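Peptidase_M23 domain-containing protein (Enterococcus faecalis, PDB 6SMK) probably cleaves peptide cross-bridges of bacterial peptidoglycan as a zinc-dependent M23-family D,L-endopeptidase domain of a longer prophage-encoded protein. Local coordinates at residues R14-G19 with D27-I32; D33-T38 with G107-Y112; I42-P47 with D88-G93; V53-I58 with S80-K85; G61-I66 with W73-H78. The protein carries 1 engineered substitution. All blocks are in the same frame, centred on the assembly; numbering follows the deposited sequence.

Interaction 1. Residues R14-G19 with D27-I32; sequences RTSDYG and DFHTGI. With ZN (zinc ion), chain F.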
# COMPACT_ATOMS: atom_id res chain seq x y z
N ARG A 14 4.16 7.26 9.80
CA ARG A 14 3.81 8.00 8.60
C ARG A 14 4.83 9.08 8.30
O ARG A 14 5.21 9.85 9.20
CB ARG A 14 2.43 8.62 8.79
CG ARG A 14 1.81 9.25 7.60
CD ARG A 14 0.31 9.09 7.76
NE ARG A 14 -0.47 10.00 6.93
CZ ARG A 14 -1.74 9.79 6.64
NH1 ARG A 14 -2.36 8.71 7.10
NH2 ARG A 14 -2.39 10.66 5.87
N THR A 15 5.27 9.15 7.04
CA THR A 15 6.31 10.09 6.64
C THR A 15 5.85 11.02 5.52
O THR A 15 5.84 12.24 5.70
CB THR A 15 7.57 9.34 6.21
OG1 THR A 15 7.28 8.58 5.03
CG2 THR A 15 8.02 8.43 7.31
N SER A 16 5.48 10.49 4.37
CA SER A 16 5.04 11.32 3.26
C SER A 16 3.55 11.08 3.01
O SER A 16 3.12 9.93 2.87
CB SER A 16 5.86 11.05 2.01
OG SER A 16 5.28 9.98 1.29
N ASP A 17 2.79 12.18 2.95
CA ASP A 17 1.35 12.14 2.79
C ASP A 17 0.98 11.84 1.34
O ASP A 17 1.84 11.68 0.47
CB ASP A 17 0.75 13.46 3.26
CG ASP A 17 0.23 13.39 4.68
OD1 ASP A 17 0.14 12.26 5.21
OD2 ASP A 17 -0.09 14.45 5.25
N TYR A 18 -0.32 11.77 1.07
CA TYR A 18 -0.79 11.53 -0.28
C TYR A 18 -0.99 12.87 -0.99
O TYR A 18 -1.38 13.86 -0.37
CB TYR A 18 -2.11 10.75 -0.28
CG TYR A 18 -2.81 10.74 -1.61
CD1 TYR A 18 -2.39 9.91 -2.63
CD2 TYR A 18 -3.86 11.60 -1.87
CE1 TYR A 18 -3.01 9.91 -3.87
CE2 TYR A 18 -4.49 11.62 -3.10
CZ TYR A 18 -4.07 10.77 -4.10
OH TYR A 18 -4.70 10.80 -5.33
N GLY A 19 -0.70 12.88 -2.29
CA GLY A 19 -0.94 14.06 -3.11
C GLY A 19 0.26 14.89 -3.50
O GLY A 19 1.39 14.39 -3.54
N ASP A 27 6.28 16.84 -7.92
CA ASP A 27 5.88 15.45 -7.75
C ASP A 27 4.55 15.26 -7.15
O ASP A 27 3.99 16.17 -6.61
CB ASP A 27 6.91 14.70 -6.94
CG ASP A 27 6.58 13.24 -6.84
OD1 ASP A 27 5.57 12.81 -7.41
OD2 ASP A 27 7.36 12.50 -6.20
N PHE A 28 4.02 14.06 -7.31
CA PHE A 28 2.70 13.74 -6.77
C PHE A 28 2.76 12.33 -6.20
O PHE A 28 2.77 11.36 -6.96
CB PHE A 28 1.63 13.83 -7.86
CG PHE A 28 0.23 13.84 -7.34
CD1 PHE A 28 -0.50 15.02 -7.28
CD2 PHE A 28 -0.37 12.66 -6.90
CE1 PHE A 28 -1.79 15.03 -6.80
CE2 PHE A 28 -1.67 12.67 -6.42
CZ PHE A 28 -2.38 13.85 -6.36
N HIS A 29 2.77 12.21 -4.87
CA HIS A 29 2.73 10.90 -4.25
C HIS A 29 1.35 10.28 -4.43
O HIS A 29 0.33 10.92 -4.18
CB HIS A 29 3.08 10.99 -2.76
CG HIS A 29 3.59 9.70 -2.18
ND1 HIS A 29 2.81 8.89 -1.39
CD2 HIS A 29 4.79 9.08 -2.30
CE1 HIS A 29 3.51 7.82 -1.04
NE2 HIS A 29 4.71 7.91 -1.58
N THR A 30 1.33 9.02 -4.87
CA THR A 30 0.11 8.32 -5.23
C THR A 30 -0.47 7.50 -4.09
O THR A 30 -1.51 6.86 -4.26
CB THR A 30 0.38 7.43 -6.44
OG1 THR A 30 1.11 6.28 -6.04
CG2 THR A 30 1.21 8.19 -7.41
N GLY A 31 0.17 7.51 -2.94
CA GLY A 31 -0.33 6.80 -1.78
C GLY A 31 0.20 7.46 -0.53
O GLY A 31 0.56 8.64 -0.53
N ILE A 32 0.26 6.68 0.54
CA ILE A 32 0.77 7.16 1.82
C ILE A 32 1.91 6.24 2.25
O ILE A 32 1.73 5.02 2.30
CB ILE A 32 -0.34 7.18 2.87
CG1 ILE A 32 -1.54 7.95 2.32
CG2 ILE A 32 0.21 7.74 4.18
CD1 ILE A 32 -2.59 8.28 3.34
ZN ZN F . 5.16 6.07 -1.88
O HOH W 1 7.32 5.28 -2.14

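Interaction 2. Residues D33-T38 with G107-Y112; sequences DYAAPT and GPAVHY. Engineered in segment 107-112: Ala-109 (natural residue His). With ZN (zinc ion), chain F.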
# COMPACT_ATOMS: atom_id res chain seq x y z
N ASP A 33 3.07 6.83 2.54
CA ASP A 33 4.25 6.07 2.91
C ASP A 33 4.34 5.97 4.43
O ASP A 33 4.26 6.98 5.14
CB ASP A 33 5.51 6.73 2.35
CG ASP A 33 5.74 6.43 0.86
OD1 ASP A 33 4.95 5.66 0.27
OD2 ASP A 33 6.72 6.94 0.28
N TYR A 34 4.49 4.74 4.93
CA TYR A 34 4.74 4.50 6.35
C TYR A 34 6.11 3.86 6.50
O TYR A 34 6.37 2.80 5.93
CB TYR A 34 3.68 3.59 6.97
CG TYR A 34 2.35 4.24 7.28
CD1 TYR A 34 1.39 4.40 6.29
CD2 TYR A 34 2.04 4.66 8.57
CE1 TYR A 34 0.16 4.98 6.58
CE2 TYR A 34 0.82 5.24 8.86
CZ TYR A 34 -0.12 5.40 7.86
OH TYR A 34 -1.33 5.97 8.15
N ALA A 35 6.98 4.50 7.28
CA ALA A 35 8.33 3.99 7.46
C ALA A 35 8.38 2.96 8.57
O ALA A 35 7.66 3.05 9.57
CB ALA A 35 9.29 5.13 7.78
N ALA A 36 9.24 1.97 8.38
CA ALA A 36 9.49 0.90 9.34
C ALA A 36 10.68 0.11 8.83
O ALA A 36 11.00 0.18 7.65
CB ALA A 36 8.26 -0.02 9.49
N PRO A 37 11.37 -0.60 9.71
CA PRO A 37 12.56 -1.34 9.29
C PRO A 37 12.21 -2.43 8.29
O PRO A 37 11.09 -2.95 8.28
CB PRO A 37 13.08 -1.95 10.59
CG PRO A 37 12.53 -1.08 11.65
CD PRO A 37 11.20 -0.62 11.17
N THR A 38 13.16 -2.76 7.42
CA THR A 38 12.93 -3.88 6.53
C THR A 38 12.67 -5.12 7.38
O THR A 38 13.29 -5.31 8.44
CB THR A 38 14.10 -4.12 5.56
OG1 THR A 38 15.24 -4.55 6.30
CG2 THR A 38 14.48 -2.86 4.81
N GLY A 107 14.32 4.40 1.04
CA GLY A 107 14.68 3.48 2.10
C GLY A 107 13.52 2.58 2.51
O GLY A 107 12.58 2.35 1.74
N PRO A 108 13.56 2.07 3.74
CA PRO A 108 12.56 1.08 4.17
C PRO A 108 11.25 1.77 4.53
O PRO A 108 11.23 2.67 5.38
CB PRO A 108 13.21 0.42 5.39
CG PRO A 108 14.59 1.09 5.53
CD PRO A 108 14.47 2.40 4.84
N ALA A 109 10.16 1.34 3.90
CA ALA A 109 8.82 1.85 4.16
C ALA A 109 7.83 1.00 3.40
O ALA A 109 8.19 0.21 2.52
CB ALA A 109 8.65 3.32 3.76
N VAL A 110 6.56 1.18 3.73
CA VAL A 110 5.47 0.52 3.02
C VAL A 110 4.57 1.59 2.44
O VAL A 110 4.24 2.58 3.12
CB VAL A 110 4.68 -0.43 3.91
CG1 VAL A 110 4.21 0.27 5.16
CG2 VAL A 110 3.52 -0.96 3.14
N HIS A 111 4.20 1.41 1.19
CA HIS A 111 3.43 2.38 0.45
C HIS A 111 2.02 1.83 0.34
O HIS A 111 1.81 0.76 -0.25
CB HIS A 111 4.08 2.61 -0.92
CG HIS A 111 3.30 3.49 -1.84
ND1 HIS A 111 3.62 4.81 -2.05
CD2 HIS A 111 2.22 3.24 -2.61
CE1 HIS A 111 2.77 5.34 -2.91
NE2 HIS A 111 1.91 4.40 -3.26
N TYR A 112 1.07 2.52 0.94
CA TYR A 112 -0.33 2.13 0.93
C TYR A 112 -1.06 2.99 -0.08
O TYR A 112 -1.10 4.22 0.07
CB TYR A 112 -0.92 2.28 2.33
CG TYR A 112 -2.39 1.94 2.50
CD1 TYR A 112 -2.79 0.67 2.91
CD2 TYR A 112 -3.37 2.91 2.30
CE1 TYR A 112 -4.13 0.37 3.09
CE2 TYR A 112 -4.71 2.62 2.48
CZ TYR A 112 -5.08 1.35 2.87
OH TYR A 112 -6.42 1.07 3.05
ZN ZN F . 5.16 6.07 -1.88
O HOH W 1 7.32 5.28 -2.14

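Interaction 3. Residues I42-P47 with D88-G93; sequences IPAQYP and DKVKAG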
# COMPACT_ATOMS: atom_id res chain seq x y z
N ILE A 42 3.80 -6.57 7.48
CA ILE A 42 2.74 -5.64 7.09
C ILE A 42 1.40 -6.30 7.38
O ILE A 42 1.01 -7.22 6.64
CB ILE A 42 2.80 -5.31 5.59
CG1 ILE A 42 4.13 -4.69 5.17
CG2 ILE A 42 1.60 -4.48 5.19
CD1 ILE A 42 4.10 -3.23 5.09
N PRO A 43 0.62 -5.82 8.34
CA PRO A 43 -0.72 -6.37 8.53
C PRO A 43 -1.74 -5.65 7.66
O PRO A 43 -1.74 -4.42 7.53
CB PRO A 43 -0.96 -6.13 10.03
CG PRO A 43 -0.14 -4.93 10.36
CD PRO A 43 1.01 -4.89 9.41
N ALA A 44 -2.60 -6.44 7.02
CA ALA A 44 -3.60 -5.90 6.11
C ALA A 44 -4.58 -5.01 6.87
O ALA A 44 -5.07 -5.38 7.94
CB ALA A 44 -4.36 -7.03 5.44
N GLN A 45 -4.85 -3.83 6.30
CA GLN A 45 -5.71 -2.86 6.95
C GLN A 45 -7.19 -3.20 6.82
O GLN A 45 -7.97 -2.95 7.75
CB GLN A 45 -5.45 -1.48 6.35
CG GLN A 45 -4.06 -1.00 6.63
CD GLN A 45 -3.72 -1.11 8.09
OE1 GLN A 45 -4.28 -0.39 8.93
NE2 GLN A 45 -2.82 -2.02 8.41
N TYR A 46 -7.60 -3.76 5.70
CA TYR A 46 -8.99 -4.10 5.47
C TYR A 46 -9.06 -5.51 4.89
O TYR A 46 -8.12 -5.95 4.21
CB TYR A 46 -9.65 -3.07 4.53
CG TYR A 46 -9.66 -1.69 5.15
CD1 TYR A 46 -8.60 -0.82 4.99
CD2 TYR A 46 -10.72 -1.29 5.95
CE1 TYR A 46 -8.60 0.43 5.59
CE2 TYR A 46 -10.74 -0.04 6.54
CZ TYR A 46 -9.68 0.81 6.37
OH TYR A 46 -9.71 2.05 6.98
N PRO A 47 -10.13 -6.25 5.17
CA PRO A 47 -10.27 -7.59 4.58
C PRO A 47 -10.60 -7.51 3.11
O PRO A 47 -11.27 -6.58 2.66
CB PRO A 47 -11.43 -8.20 5.37
CG PRO A 47 -12.26 -7.02 5.70
CD PRO A 47 -11.29 -5.90 6.00
N ASP A 88 -5.85 -15.67 -2.14
CA ASP A 88 -5.97 -15.63 -0.69
C ASP A 88 -7.11 -14.70 -0.28
O ASP A 88 -7.21 -13.56 -0.75
CB ASP A 88 -4.65 -15.16 -0.07
CG ASP A 88 -3.58 -16.26 -0.03
OD1 ASP A 88 -3.77 -17.32 -0.67
OD2 ASP A 88 -2.54 -16.07 0.65
N LYS A 89 -8.02 -15.22 0.55
CA LYS A 89 -8.94 -14.36 1.28
C LYS A 89 -8.24 -13.93 2.55
O LYS A 89 -7.82 -14.79 3.34
CB LYS A 89 -10.24 -15.10 1.59
CG LYS A 89 -10.93 -15.71 0.40
CD LYS A 89 -12.34 -15.14 0.25
CE LYS A 89 -13.18 -15.97 -0.71
NZ LYS A 89 -14.65 -15.73 -0.52
N VAL A 90 -8.07 -12.63 2.75
CA VAL A 90 -7.31 -12.18 3.91
C VAL A 90 -8.19 -11.32 4.80
O VAL A 90 -9.12 -10.66 4.34
CB VAL A 90 -6.02 -11.42 3.51
CG1 VAL A 90 -5.24 -12.23 2.48
CG2 VAL A 90 -6.34 -10.04 3.00
N LYS A 91 -7.89 -11.38 6.10
CA LYS A 91 -8.57 -10.57 7.10
C LYS A 91 -7.68 -9.42 7.55
O LYS A 91 -6.47 -9.42 7.32
CB LYS A 91 -8.99 -11.39 8.32
CG LYS A 91 -9.18 -12.88 8.09
CD LYS A 91 -10.18 -13.45 9.09
CE LYS A 91 -10.01 -14.94 9.29
NZ LYS A 91 -11.24 -15.56 9.89
N ALA A 92 -8.31 -8.43 8.17
CA ALA A 92 -7.55 -7.30 8.66
C ALA A 92 -6.58 -7.76 9.74
O ALA A 92 -6.96 -8.50 10.66
CB ALA A 92 -8.50 -6.22 9.19
N GLY A 93 -5.33 -7.37 9.61
CA GLY A 93 -4.35 -7.80 10.57
C GLY A 93 -3.64 -9.07 10.20
O GLY A 93 -2.68 -9.45 10.88

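Interaction 4. Residues V53-I58 with S80-K85; sequences VQSSSI and SRIRAK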
# COMPACT_ATOMS: atom_id res chain seq x y z
N VAL A 53 -0.65 -9.67 -7.50
CA VAL A 53 0.67 -9.84 -6.89
C VAL A 53 1.71 -9.59 -7.96
O VAL A 53 1.58 -10.08 -9.08
CB VAL A 53 0.85 -11.23 -6.26
CG1 VAL A 53 2.21 -11.32 -5.63
CG2 VAL A 53 -0.25 -11.49 -5.23
N GLN A 54 2.73 -8.80 -7.61
CA GLN A 54 3.74 -8.42 -8.58
C GLN A 54 5.10 -8.28 -7.89
O GLN A 54 5.20 -7.73 -6.79
CB GLN A 54 3.36 -7.12 -9.29
CG GLN A 54 4.50 -6.50 -10.07
CD GLN A 54 4.02 -5.47 -11.05
OE1 GLN A 54 3.11 -5.75 -11.84
NE2 GLN A 54 4.62 -4.28 -11.02
N SER A 55 6.12 -8.82 -8.56
CA SER A 55 7.51 -8.60 -8.20
C SER A 55 8.19 -7.90 -9.37
O SER A 55 8.23 -8.44 -10.48
CB SER A 55 8.25 -9.90 -7.84
OG SER A 55 7.53 -10.68 -6.90
N SER A 56 8.70 -6.70 -9.11
CA SER A 56 9.45 -5.93 -10.08
C SER A 56 10.46 -5.09 -9.33
O SER A 56 10.44 -5.02 -8.10
CB SER A 56 8.54 -5.05 -10.94
OG SER A 56 7.74 -4.20 -10.14
N SER A 57 11.35 -4.46 -10.09
CA SER A 57 12.28 -3.50 -9.52
C SER A 57 11.89 -2.07 -9.85
O SER A 57 12.73 -1.17 -9.85
CB SER A 57 13.69 -3.80 -10.01
OG SER A 57 13.64 -4.31 -11.32
N ILE A 58 10.60 -1.84 -10.09
CA ILE A 58 10.09 -0.60 -10.66
C ILE A 58 8.94 -0.10 -9.80
O ILE A 58 8.11 -0.88 -9.33
CB ILE A 58 9.65 -0.83 -12.12
CG1 ILE A 58 10.89 -0.99 -13.00
CG2 ILE A 58 8.76 0.29 -12.62
CD1 ILE A 58 10.57 -0.97 -14.46
N SER A 80 9.87 -6.29 1.05
CA SER A 80 11.07 -7.09 0.89
C SER A 80 10.75 -8.56 0.73
O SER A 80 11.59 -9.32 0.24
CB SER A 80 12.02 -6.90 2.07
OG SER A 80 11.45 -7.40 3.26
N ARG A 81 9.56 -8.98 1.14
CA ARG A 81 9.08 -10.33 0.92
C ARG A 81 7.56 -10.27 0.84
O ARG A 81 6.92 -9.62 1.67
CB ARG A 81 9.51 -11.28 2.03
CG ARG A 81 9.03 -12.70 1.80
CD ARG A 81 9.28 -13.60 2.99
NE ARG A 81 8.93 -14.99 2.70
CZ ARG A 81 9.19 -16.00 3.53
NH1 ARG A 81 9.79 -15.78 4.69
NH2 ARG A 81 8.84 -17.23 3.18
N ILE A 82 7.00 -10.95 -0.16
CA ILE A 82 5.56 -11.08 -0.27
C ILE A 82 5.13 -12.36 0.44
O ILE A 82 5.77 -13.41 0.30
CB ILE A 82 5.12 -11.10 -1.73
CG1 ILE A 82 5.70 -9.90 -2.46
CG2 ILE A 82 3.60 -11.11 -1.79
CD1 ILE A 82 5.18 -9.72 -3.88
N ARG A 83 4.04 -12.27 1.21
CA ARG A 83 3.55 -13.40 1.97
C ARG A 83 2.12 -13.79 1.63
O ARG A 83 1.65 -14.82 2.12
CB ARG A 83 3.66 -13.12 3.48
CG ARG A 83 5.09 -12.98 3.99
CD ARG A 83 5.17 -13.06 5.51
NE ARG A 83 6.54 -12.98 5.99
CZ ARG A 83 7.35 -14.02 6.11
NH1 ARG A 83 6.91 -15.24 5.80
NH2 ARG A 83 8.59 -13.85 6.54
N ALA A 84 1.43 -13.01 0.81
CA ALA A 84 0.12 -13.42 0.30
C ALA A 84 0.28 -14.06 -1.07
O ALA A 84 1.14 -13.65 -1.86
CB ALA A 84 -0.84 -12.25 0.22
N LYS A 85 -0.53 -15.07 -1.33
CA LYS A 85 -0.60 -15.71 -2.63
C LYS A 85 -1.89 -15.28 -3.31
O LYS A 85 -2.86 -14.89 -2.65
CB LYS A 85 -0.52 -17.25 -2.53
CG LYS A 85 0.28 -17.83 -1.35
CD LYS A 85 1.71 -17.22 -1.18
CE LYS A 85 2.27 -17.38 0.25
NZ LYS A 85 3.75 -17.22 0.36

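Interaction 5. Residues G61-I66 with W73-H78; sequences GEHVGI and WAMYGH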
# COMPACT_ATOMS: atom_id res chain seq x y z
N GLY A 61 7.54 -1.90 -6.89
CA GLY A 61 8.36 -3.08 -6.68
C GLY A 61 7.53 -4.27 -6.26
O GLY A 61 6.55 -4.63 -6.93
N GLU A 62 7.91 -4.89 -5.15
CA GLU A 62 7.17 -6.04 -4.62
C GLU A 62 5.91 -5.54 -3.94
O GLU A 62 6.00 -4.87 -2.90
CB GLU A 62 8.03 -6.83 -3.64
CG GLU A 62 9.44 -7.04 -4.10
CD GLU A 62 9.61 -8.34 -4.85
OE1 GLU A 62 8.87 -9.31 -4.56
OE2 GLU A 62 10.49 -8.37 -5.75
N HIS A 63 4.75 -5.85 -4.50
CA HIS A 63 3.51 -5.33 -3.94
C HIS A 63 2.35 -6.26 -4.21
O HIS A 63 2.38 -7.09 -5.12
CB HIS A 63 3.19 -3.92 -4.46
CG HIS A 63 2.95 -3.85 -5.94
ND1 HIS A 63 3.92 -4.14 -6.87
CD2 HIS A 63 1.86 -3.46 -6.64
CE1 HIS A 63 3.43 -3.97 -8.08
NE2 HIS A 63 2.18 -3.55 -7.97
N VAL A 64 1.31 -6.10 -3.38
CA VAL A 64 0.05 -6.83 -3.53
C VAL A 64 -1.10 -5.85 -3.63
O VAL A 64 -1.08 -4.77 -3.03
CB VAL A 64 -0.20 -7.81 -2.37
CG1 VAL A 64 0.99 -8.70 -2.16
CG2 VAL A 64 -0.52 -7.07 -1.13
N GLY A 65 -2.11 -6.23 -4.40
CA GLY A 65 -3.40 -5.57 -4.40
C GLY A 65 -4.45 -6.47 -3.79
O GLY A 65 -4.49 -7.67 -4.08
N ILE A 66 -5.28 -5.90 -2.92
CA ILE A 66 -6.40 -6.60 -2.31
C ILE A 66 -7.68 -5.83 -2.61
O ILE A 66 -7.79 -4.63 -2.31
CB ILE A 66 -6.24 -6.78 -0.80
CG1 ILE A 66 -5.00 -7.61 -0.50
CG2 ILE A 66 -7.44 -7.48 -0.19
CD1 ILE A 66 -4.19 -7.03 0.61
N TRP A 73 -9.41 -1.11 -4.52
CA TRP A 73 -8.30 -2.02 -4.28
C TRP A 73 -7.27 -1.31 -3.42
O TRP A 73 -6.90 -0.17 -3.71
CB TRP A 73 -7.66 -2.48 -5.59
CG TRP A 73 -8.47 -3.49 -6.33
CD1 TRP A 73 -8.21 -4.83 -6.43
CD2 TRP A 73 -9.67 -3.26 -7.06
NE1 TRP A 73 -9.18 -5.44 -7.19
CE2 TRP A 73 -10.09 -4.50 -7.58
CE3 TRP A 73 -10.44 -2.12 -7.33
CZ2 TRP A 73 -11.24 -4.63 -8.35
CZ3 TRP A 73 -11.59 -2.26 -8.09
CH2 TRP A 73 -11.97 -3.50 -8.59
N ALA A 74 -6.83 -1.98 -2.35
CA ALA A 74 -5.75 -1.49 -1.51
C ALA A 74 -4.45 -2.14 -1.95
O ALA A 74 -4.36 -3.37 -2.04
CB ALA A 74 -6.03 -1.78 -0.03
N MET A 75 -3.44 -1.32 -2.21
CA MET A 75 -2.13 -1.78 -2.65
C MET A 75 -1.10 -1.56 -1.55
O MET A 75 -1.05 -0.48 -0.95
CB MET A 75 -1.70 -1.05 -3.92
CG MET A 75 -2.83 -0.76 -4.90
SD MET A 75 -3.49 -2.27 -5.61
CE MET A 75 -2.03 -3.00 -6.36
N TYR A 76 -0.29 -2.58 -1.28
CA TYR A 76 0.77 -2.50 -0.28
C TYR A 76 2.09 -2.77 -0.99
O TYR A 76 2.31 -3.89 -1.48
CB TYR A 76 0.57 -3.52 0.84
CG TYR A 76 -0.77 -3.48 1.55
CD1 TYR A 76 -1.93 -3.94 0.93
CD2 TYR A 76 -0.86 -3.03 2.85
CE1 TYR A 76 -3.14 -3.92 1.59
CE2 TYR A 76 -2.06 -3.00 3.51
CZ TYR A 76 -3.19 -3.45 2.88
OH TYR A 76 -4.38 -3.43 3.56
N GLY A 77 2.98 -1.77 -1.02
CA GLY A 77 4.14 -1.80 -1.88
C GLY A 77 5.48 -1.73 -1.17
O GLY A 77 5.57 -1.59 0.05
N HIS A 78 6.54 -1.82 -1.99
CA HIS A 78 7.94 -1.76 -1.54
C HIS A 78 8.25 -2.87 -0.54
O HIS A 78 8.93 -2.64 0.46
CB HIS A 78 8.27 -0.39 -0.92
CG HIS A 78 7.96 0.79 -1.79
ND1 HIS A 78 8.41 0.90 -3.09
CD2 HIS A 78 7.26 1.92 -1.54
CE1 HIS A 78 8.01 2.05 -3.60
NE2 HIS A 78 7.30 2.69 -2.68

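Interaction 1. Residues R14-G19 with D27-I32
Two groups of the facing segment meet Gly-19 O: His-29 N donates a hydrogen bond to it at 2.9 Å, and Phe-28 CA adds a CA-H...O contact at 3.5 Å. The return bond from Gly-19 N to His-29 O, also 2.9 Å, makes these residues an antiparallel hydrogen-bonded pair. Phe-28 lies against the pair, with Gly-19 CA over one face of its ring, 3.8 Å from the centroid and 19° off the normal, a CH-pi contact. An edge of the same ring is turned to the face of Tyr-18; with planes at 87° and centroids 5.6 Å apart, the pair is a T-shaped stack. The Tyr-18 hydroxyl bonds to His-123, while the ring's own edge abuts Thr-30 C and Gly-31 N.

At the other end Ile-32 CG2 sits over one face of the Arg-14 guanidinium, 3.6 Å from NE. That group's edge grips Asp-17 OD1 side-on through NE and NH2, and NH2 has a second carboxylate partner in Asp-127, so polar partners at its edge help fix how the plane is turned.

Ser-16 OG stands above the centre of the His-29 imidazole. With CG anti to the backbone N (chi1 -157°), the ring points NE2 at the zinc, 1.9 Å away. Asp-33 and His-111 are the other protein ligands, and the spacing of His-29 and Asp-33 is the HxxxD signature of M23 metallopeptidases.

Interaction 2. Residues D33-T38 with G107-Y112
Strands 33-35 and 109-112 run antiparallel, their axes 4.5 Å apart and their directions 158° from each other, with Tyr-34 and Val-110 as a hydrogen-bonded pair. Both bonds of this pair are nearly straight: Tyr-34 N to Val-110 O is 2.8 Å and Val-110 N to Tyr-34 O is 2.7 Å. One residue along, Asp-33 and His-111 form a non-hydrogen-bonded pair and send their side chains to the same face, where both bind zinc.

Asp-33 OD1 lies 2.2 Å from the metal and His-111 ND1 2.0 Å. Although OD1 and ND1 are themselves 2.8 Å apart, the metal joins them and they are not hydrogen-bonded to each other; the carboxylate approaches at the edge of the imidazole, the two planes 69° apart. Water 1 also coordinates the zinc and donates a hydrogen bond to Asp-33 OD2 at 3.0 Å, so the carboxylate serves the metal with one oxygen and the metal-bound water with the other. His-111 extends away from its own amide nitrogen (chi1 174°), which carries ND1 to the zinc, and a hydrogen bond between NE2 and Glu-113 helps set the ring's rotation.

His-111 is the second histidine of the HxH signature of M23 peptidases. The first position is Ala-109, an engineered substitution for the natural histidine; its methyl lies on the zinc-bearing face, near Tyr-34 O and Ala-35 CA. On the other face Tyr-34 CB packs on Val-110 CG1. Beyond the paired residues, Pro-108 CB meets Thr-38 CG2 at 3.6 Å, side chains crossing at a slant.

Interaction 3. Residues I42-P47 with D88-G93
Two connecting segments of the antiparallel M23 fold meet here, the link from strand 41-43 to strand 48-54 and the one from strand 89-90 to strand 95-99, and a backbone bond from Gly-93 N to Ala-44 O ties them. The bond measures 2.6 Å, with an N-H...O angle of 155° and the donor in the carbonyl plane. Ala-92 CA makes a CA-H...O contact with the same oxygen at 3.2 Å, so successive residues of one segment address a single carbonyl of the other.

The rest is small-residue packing. Ala-44 directs its methyl at the opposite chain: CB is 3.7 Å from Lys-91 O and 4.4 Å from Val-90 CG2. Pro-43 CB lies 3.8 Å from Gly-93 CA. From the facing segment, Ala-92 CB lies 3.6 Å from Gln-45 O and also reaches the Pro-47 ring, while Pro-47 CA makes a CA-H...O contact with Val-90 O at 3.3 Å.

The Gln-45 side chain sets out away from the 88-93 segment and folds back on its own chain. A bend at chi2 (-50°) brings NE2 to Pro-43 O at 2.8 Å, the amide donor tilted from the carbonyl plane; OE1 accepts from His-7 N. The two bonds hold the Gln-45 amide at both ends.

Around the contact, Ala-44 and Gln-94 share a backbone bond just beyond the paired strands 41-43 and 95-99, and Val-90 is bonded to Gly-48 where strand 89-90 runs beside strand 48-54. Tyr-46 packs on Tyr-112 of strand 109-116.

Interaction 4. Residues V53-I58 with S80-K85
Val-53, near the end of strand 48-54, and Ile-82, at the end of strand 72-82, meet at the surface of the antiparallel M23 fold, each sending CB toward the other segment. The nearest CA atoms, those of Val-53 and Lys-85, are 7.4 Å apart, and the segments share neither a beta bridge nor a backbone hydrogen bond; strand 63-69 pairs with both of these strands.

The apolar part is a pair of branched side chains sliding past each other in opposite directions. Val-53 CG1, anti to its amide nitrogen (chi1 -179°), lies 3.8 Å from Ile-82 CD1 and 4.1 Å from Ile-82 CG2, so both methyls of the isoleucine close on one branch of the valine. The other branch, Val-53 CG2, is 4.2 Å from Ala-84 O. Ile-82 also packs on Val-64.

Polar bonds of the 53-58 segment lead elsewhere: Gln-54 NE2 donates to Ser-56 OG at 3.2 Å, the hydroxyl tilted from the amide plane, and Ser-55 OG is hydrogen-bonded to Glu-62.

Where apolar and polar groups meet, the methyl at the end of Ile-82 touches oxygen: CD1 is 3.5 Å from Gln-54 O and 3.9 Å from Ser-55 OG.

Interaction 5. Residues G61-I66 with W73-H78
Met-75 and Gly-65 form a non-hydrogen-bonded pair in the beta hairpin of strands 63-69 and 72-82, near the centre of the M23 domain. The axes of the paired parts lie 4.5 Å apart, at 165° between directions. On either side of this pair come hydrogen-bonded ones, Val-64 with Tyr-76 and Ile-66 with Ala-74, each joined by two N-H...O bonds.

The methionine starts with CB 3.9 Å from Val-64 O. Bends of Met-75 at chi2 (-67°) and chi3 (-57°) then fold the thioether over the glycine, putting SD 3.5 Å from Gly-65 CA. The terminal CE is likewise 3.5 Å from Gly-65 CA and reaches the edge of the His-63 ring, 3.9 Å from CD2, the two side chains lying side by side.

On the face bearing Val-64, Ile-66 and Tyr-76, Ile-66 CD1 lies 3.4 Å from Tyr-76 CE1, and the tyrosine hydroxyl is bonded by Gln-45 N. The His-78 side chain, about 4 Å from the zinc at its nearest atom, is not a ligand; its ND1 bonds Ser-102 O. The turn of the His-63 ring is restrained within its own segment: ND1 donates to Gly-61 O at 2.7 Å, the acceptor near the imidazole plane.

From the N terminus, interaction 1 closes first, as the hairpin of strands 13-20 and 28-35. Strand 28-35 runs on into interaction 2, whose long loop returns at strand 109-116; the two contacts follow in series and share the zinc and water 1. Interactions 3, 4 and 5 all fall within that loop, one inside another: 42-47 with 88-93 encloses 53-58 with 80-85, which encloses the hairpin 61-66 with 73-78. None of the loops cross. Gly-77 N bonds His-111 O, tying interaction 5 to the zinc strands; Gln-54 O bonds His-63 N between interactions 4 and 5; and Gln-45 packs on Tyr-112 between interactions 3 and 2.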